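Local coordinates for ESAT-6/WXG100 secretion system protein (Streptococcus gallolyticus, PDB 7JQE) that probably forms, as the extracellular region of the membrane subunit EsaA, an elongated dimeric part of the type VIIb secretion system that exports bacterial toxins, at residues N144-T149 / E482-Q487; A197-S202 / I416-A421. All blocks are in the same frame, centred on the assembly; numbering follows the deposited sequence.

Interaction 1. Residues N144-T149 / E482-Q487. With EDO (1,2-ethanediol), chain O; EDO (1,2-ethanediol), chain P; EDO (1,2-ethanediol), chain L.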
# COMPACT_ATOMS: atom_id res chain seq x y z
N ASN A 144 17.52 -7.76 -61.19
CA ASN A 144 18.27 -7.30 -62.36
C ASN A 144 19.57 -6.60 -61.99
O ASN A 144 20.57 -6.72 -62.71
CB ASN A 144 17.39 -6.38 -63.21
CG ASN A 144 18.20 -5.50 -64.14
OD1 ASN A 144 18.48 -5.87 -65.28
ND2 ASN A 144 18.58 -4.32 -63.66
N SER A 145 19.58 -5.86 -60.88
CA SER A 145 20.75 -5.05 -60.55
C SER A 145 21.98 -5.91 -60.27
O SER A 145 23.11 -5.45 -60.48
CB SER A 145 20.45 -4.16 -59.34
OG SER A 145 21.59 -3.42 -58.95
N TYR A 146 21.79 -7.13 -59.79
CA TYR A 146 22.89 -8.01 -59.40
C TYR A 146 23.15 -9.11 -60.41
O TYR A 146 24.09 -9.89 -60.23
CB TYR A 146 22.62 -8.62 -58.03
CG TYR A 146 21.83 -7.72 -57.10
CD1 TYR A 146 20.44 -7.74 -57.09
CD2 TYR A 146 22.48 -6.85 -56.23
CE1 TYR A 146 19.72 -6.93 -56.25
CE2 TYR A 146 21.76 -6.02 -55.39
CZ TYR A 146 20.38 -6.07 -55.40
OH TYR A 146 19.67 -5.25 -54.57
N PHE A 147 22.34 -9.20 -61.47
CA PHE A 147 22.43 -10.34 -62.38
C PHE A 147 23.78 -10.41 -63.07
O PHE A 147 24.24 -11.50 -63.44
CB PHE A 147 21.29 -10.27 -63.40
CG PHE A 147 20.92 -11.60 -64.00
CD1 PHE A 147 20.18 -12.52 -63.27
CD2 PHE A 147 21.30 -11.92 -65.29
CE1 PHE A 147 19.84 -13.74 -63.81
CE2 PHE A 147 20.95 -13.15 -65.85
CZ PHE A 147 20.22 -14.06 -65.10
N ALA A 148 24.44 -9.26 -63.26
CA ALA A 148 25.70 -9.24 -63.99
C ALA A 148 26.89 -9.65 -63.13
O ALA A 148 27.89 -10.14 -63.65
CB ALA A 148 25.94 -7.85 -64.58
N THR A 149 26.79 -9.46 -61.81
CA THR A 149 27.88 -9.84 -60.92
C THR A 149 28.01 -11.36 -60.87
O THR A 149 27.09 -12.05 -60.41
CB THR A 149 27.62 -9.28 -59.52
OG1 THR A 149 27.48 -7.85 -59.60
CG2 THR A 149 28.77 -9.63 -58.59
N GLU A 482 19.34 -17.28 -54.93
CA GLU A 482 18.92 -18.52 -55.57
C GLU A 482 18.08 -18.23 -56.81
O GLU A 482 18.21 -18.92 -57.83
CB GLU A 482 18.15 -19.39 -54.57
CG GLU A 482 19.04 -19.96 -53.46
CD GLU A 482 18.32 -20.09 -52.13
OE1 GLU A 482 17.10 -19.81 -52.08
OE2 GLU A 482 18.97 -20.47 -51.14
N ILE A 483 17.21 -17.22 -56.74
CA ILE A 483 16.44 -16.83 -57.92
C ILE A 483 17.37 -16.43 -59.06
O ILE A 483 17.15 -16.78 -60.22
CB ILE A 483 15.46 -15.70 -57.57
CG1 ILE A 483 14.50 -16.15 -56.46
CG2 ILE A 483 14.69 -15.26 -58.80
CD1 ILE A 483 13.53 -15.08 -56.02
N ILE A 484 18.42 -15.67 -58.74
CA ILE A 484 19.37 -15.24 -59.76
C ILE A 484 20.01 -16.45 -60.43
O ILE A 484 20.13 -16.52 -61.66
CB ILE A 484 20.42 -14.30 -59.16
CG1 ILE A 484 19.79 -12.94 -58.82
CG2 ILE A 484 21.60 -14.13 -60.09
CD1 ILE A 484 20.74 -11.97 -58.15
N GLU A 485 20.44 -17.43 -59.62
CA GLU A 485 21.08 -18.61 -60.19
C GLU A 485 20.09 -19.44 -61.01
O GLU A 485 20.45 -19.97 -62.06
CB GLU A 485 21.71 -19.44 -59.08
CG GLU A 485 23.06 -18.91 -58.62
CD GLU A 485 23.62 -19.67 -57.44
OE1 GLU A 485 22.92 -20.57 -56.92
OE2 GLU A 485 24.77 -19.38 -57.03
N LEU A 486 18.84 -19.55 -60.54
CA LEU A 486 17.85 -20.31 -61.30
C LEU A 486 17.56 -19.64 -62.64
O LEU A 486 17.47 -20.31 -63.67
CB LEU A 486 16.57 -20.47 -60.49
CG LEU A 486 15.46 -21.30 -61.14
CD1 LEU A 486 15.98 -22.65 -61.61
CD2 LEU A 486 14.30 -21.49 -60.17
N GLN A 487 17.41 -18.31 -62.65
CA GLN A 487 17.23 -17.60 -63.92
C GLN A 487 18.44 -17.77 -64.82
O GLN A 487 18.29 -17.91 -66.04
CB GLN A 487 16.95 -16.12 -63.66
CG GLN A 487 15.50 -15.73 -63.85
CD GLN A 487 15.09 -15.69 -65.31
OE1 GLN A 487 15.46 -14.77 -66.04
NE2 GLN A 487 14.32 -16.69 -65.74
C1 EDO O . 20.87 -5.31 -67.92
O1 EDO O . 20.97 -5.80 -66.57
C2 EDO O . 21.79 -4.10 -68.09
O2 EDO O . 21.54 -3.48 -69.36
C1 EDO P . 14.90 -6.17 -67.77
O1 EDO P . 15.19 -5.23 -66.72
C2 EDO P . 16.18 -6.52 -68.53
O2 EDO P . 17.09 -7.23 -67.68
C1 EDO L . 23.30 -0.98 -55.99
O1 EDO L . 22.30 -1.89 -56.45
C2 EDO L . 24.67 -1.43 -56.47
O2 EDO L . 25.67 -0.50 -56.04
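Phe147 lays its ring along helix 462-491, against the turn that runs from Ile484 to Gln487. The ring and the Ile484 side chain slide past each other in opposite directions, with CD1 of Phe147 3.8 Å from CG2 of Ile484. Further out, CE1 of Phe147 comes within 3.5 Å of the Ile484 carbonyl O and 3.7 Å of Gln487 CB, both approaching the ring obliquely. The ring gets there because CG lies anti to the backbone N (chi1 -156°), which swings it across to the helix. Gln487 crosses the phenyl at about a right angle, its amide plane tilted 35° from that of the ring, and it is the aliphatic base of the residue that does the touching. The other arm of Ile484 reaches the loop as well: CD1 ends 3.8 Å from CB of Tyr146. Ile484 is thus forked between two aromatic residues, CG2 to one and CD1 to the other, and this buried branch point is the compact part of the contact. No hydrogen bond joins the two segments.

The outer side of the loop is polar and looser. Asn144 and Ser145 point away from the helix and are exposed; OD1 of Asn144 accepts hydrogen bonds from two ethanediol molecules, the nearer through O1 at 2.8 Å from OD1, while Ser145 OG donates to a third. These molecules probably come from the crystallisation liquor.

Residues 144-149 belong to the connection between helices 102-135 and 152-164. Tyr146 turns its hydroxyl to Asp162 and packs on Arg155 and Ile159 of helix 152-164. Ile484 also touches Arg155, while Ile483, Leu486 and Gln487 touch helix 102-135, so helix 462-491 lies against both helices and the loop between them.

Interaction 2. Residues A197-S202 / I416-A421. With EDO (1,2-ethanediol), chain F.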
# COMPACT_ATOMS: atom_id res chain seq x y z
N ALA A 197 -11.43 -4.32 -1.37
CA ALA A 197 -12.85 -4.26 -1.07
C ALA A 197 -13.16 -4.83 0.31
O ALA A 197 -14.07 -4.34 0.99
CB ALA A 197 -13.67 -4.99 -2.14
N SER A 198 -12.42 -5.86 0.73
CA SER A 198 -12.61 -6.40 2.06
C SER A 198 -12.32 -5.35 3.12
O SER A 198 -13.12 -5.12 4.03
CB SER A 198 -11.71 -7.63 2.26
OG SER A 198 -11.76 -8.08 3.59
N LEU A 199 -11.16 -4.68 3.00
CA LEU A 199 -10.82 -3.60 3.92
C LEU A 199 -11.88 -2.51 3.91
O LEU A 199 -12.30 -2.02 4.97
CB LEU A 199 -9.46 -3.02 3.55
CG LEU A 199 -8.22 -3.78 4.03
CD1 LEU A 199 -6.98 -3.22 3.36
CD2 LEU A 199 -8.10 -3.67 5.55
N MSE A 200 -12.32 -2.10 2.73
CA MSE A 200 -13.24 -0.97 2.60
C MSE A 200 -14.65 -1.31 3.07
O MSE A 200 -15.46 -0.41 3.28
CB MSE A 200 -13.28 -0.48 1.15
CG MSE A 200 -11.94 0.09 0.67
SE MSE A 200 -11.99 0.91 -1.10
CE MSE A 200 -13.46 2.16 -0.86
N GLY A 201 -14.93 -2.61 3.25
CA GLY A 201 -16.26 -3.01 3.66
C GLY A 201 -16.66 -2.48 5.03
O GLY A 201 -17.85 -2.37 5.33
N SER A 202 -15.68 -2.15 5.87
CA SER A 202 -15.95 -1.63 7.21
C SER A 202 -15.41 -0.21 7.37
O SER A 202 -15.11 0.23 8.48
CB SER A 202 -15.36 -2.55 8.27
OG SER A 202 -13.94 -2.55 8.20
N ILE A 416 -8.12 2.99 6.73
CA ILE A 416 -8.01 4.04 5.72
C ILE A 416 -6.60 4.11 5.17
O ILE A 416 -6.39 4.25 3.96
CB ILE A 416 -8.46 5.39 6.31
CG1 ILE A 416 -9.97 5.39 6.58
CG2 ILE A 416 -8.06 6.54 5.40
CD1 ILE A 416 -10.39 6.39 7.64
N ASP A 417 -5.60 4.02 6.05
CA ASP A 417 -4.21 4.13 5.60
C ASP A 417 -3.82 2.94 4.74
O ASP A 417 -3.20 3.11 3.68
CB ASP A 417 -3.27 4.27 6.80
CG ASP A 417 -3.26 5.67 7.38
OD1 ASP A 417 -3.26 6.65 6.60
OD2 ASP A 417 -3.25 5.80 8.63
N THR A 418 -4.17 1.73 5.17
CA THR A 418 -3.80 0.54 4.42
C THR A 418 -4.42 0.54 3.03
O THR A 418 -3.71 0.44 2.02
CB THR A 418 -4.23 -0.71 5.20
OG1 THR A 418 -3.49 -0.78 6.42
CG2 THR A 418 -3.96 -1.97 4.37
N ALA A 419 -5.74 0.68 2.95
CA ALA A 419 -6.41 0.61 1.66
C ALA A 419 -5.97 1.74 0.74
O ALA A 419 -5.76 1.53 -0.46
CB ALA A 419 -7.93 0.64 1.85
N SER A 420 -5.82 2.96 1.27
CA SER A 420 -5.39 4.07 0.44
C SER A 420 -3.99 3.83 -0.12
O SER A 420 -3.71 4.17 -1.27
CB SER A 420 -5.41 5.37 1.23
OG SER A 420 -5.14 6.48 0.39
N ALA A 421 -3.10 3.24 0.69
CA ALA A 421 -1.74 2.98 0.22
C ALA A 421 -1.74 1.90 -0.85
O ALA A 421 -0.97 1.98 -1.82
CB ALA A 421 -0.85 2.58 1.39
C1 EDO F . -5.42 -4.10 10.19
O1 EDO F . -4.23 -4.84 9.88
C2 EDO F . -5.90 -3.33 8.96
O2 EDO F . -4.89 -2.40 8.56
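Leu199 and Thr418 meet methyl to methyl, their side chains crossing at about a right angle between helix 191-200 and helix 396-427. CD1 of Leu199 stands 3.4 Å from CG2 of Thr418, a close approach. Both CA-CB bonds point toward the partner helix. In Thr418 the branches are divided between two tasks: CG2, anti to the backbone N, faces the leucine, while OG1 lies beside that N (chi1 -64°) and bonds to the carbonyl O of Ser414 one turn earlier in the same helix. The leucine methyl CD1 also lies over the start of the next residue, 4.1 Å from Ala419 N and 4.3 Å from Ala419 CB.

Ala419 supplies the low point of the surface. Its CB is approached by Leu199 CD1 and, 4.2 Å away, by CG of Met200, a selenomethionine, so two consecutive residues of helix 191-200 share one small methyl group. The backbones come together here, with CA of Leu199 6.5 Å from CA of Ala419. Met200 also packs on Tyr241 and Lys242 of helix 225-244, and Leu199 touches Lys415 and Met422 of helix 396-427.

Beside the threonine sits an ethanediol whose O2 is hydrogen-bonded to Thr418 OG1 at 3.0 Å; Lys234 of the second subunit also binds this molecule, and Thr418 packs on that same lysine.

Between the two segments themselves, the chemistry is wholly apolar: methyl and methylene groups meet without a hydrogen bond. Close packing of small groups probably accounts for the contact here, while hydrogen bonds from the Ser202 hydroxyl to Lys415 and from its carbonyl to Gln412 join the two parts of the chain alongside it, and the threonine hydroxyl is directed to the backbone and to the polar surroundings near the subunit boundary.

Overall arrangement
The two contacts lie far apart in a very elongated chain, with centres 72 Å from each other and nearest atoms about 57 Å apart. Interaction 2 sits near the centre of the chain, interaction 1 toward the end that carries both modelled termini. Their order along the sequence is 144-149, 197-202, 416-421, 482-487, so the pairing at 197-202 and 416-421 falls wholly between the halves of interaction 1. No helix is shared; the strands 268-275 to 382-392 come between the halves of interaction 2. The chain thus runs out and back, its returning helices meeting an outgoing helix at interaction 2 and an outgoing loop at interaction 1. Both regions also touch the second subunit, consistent with a dimer interface extending along the rod.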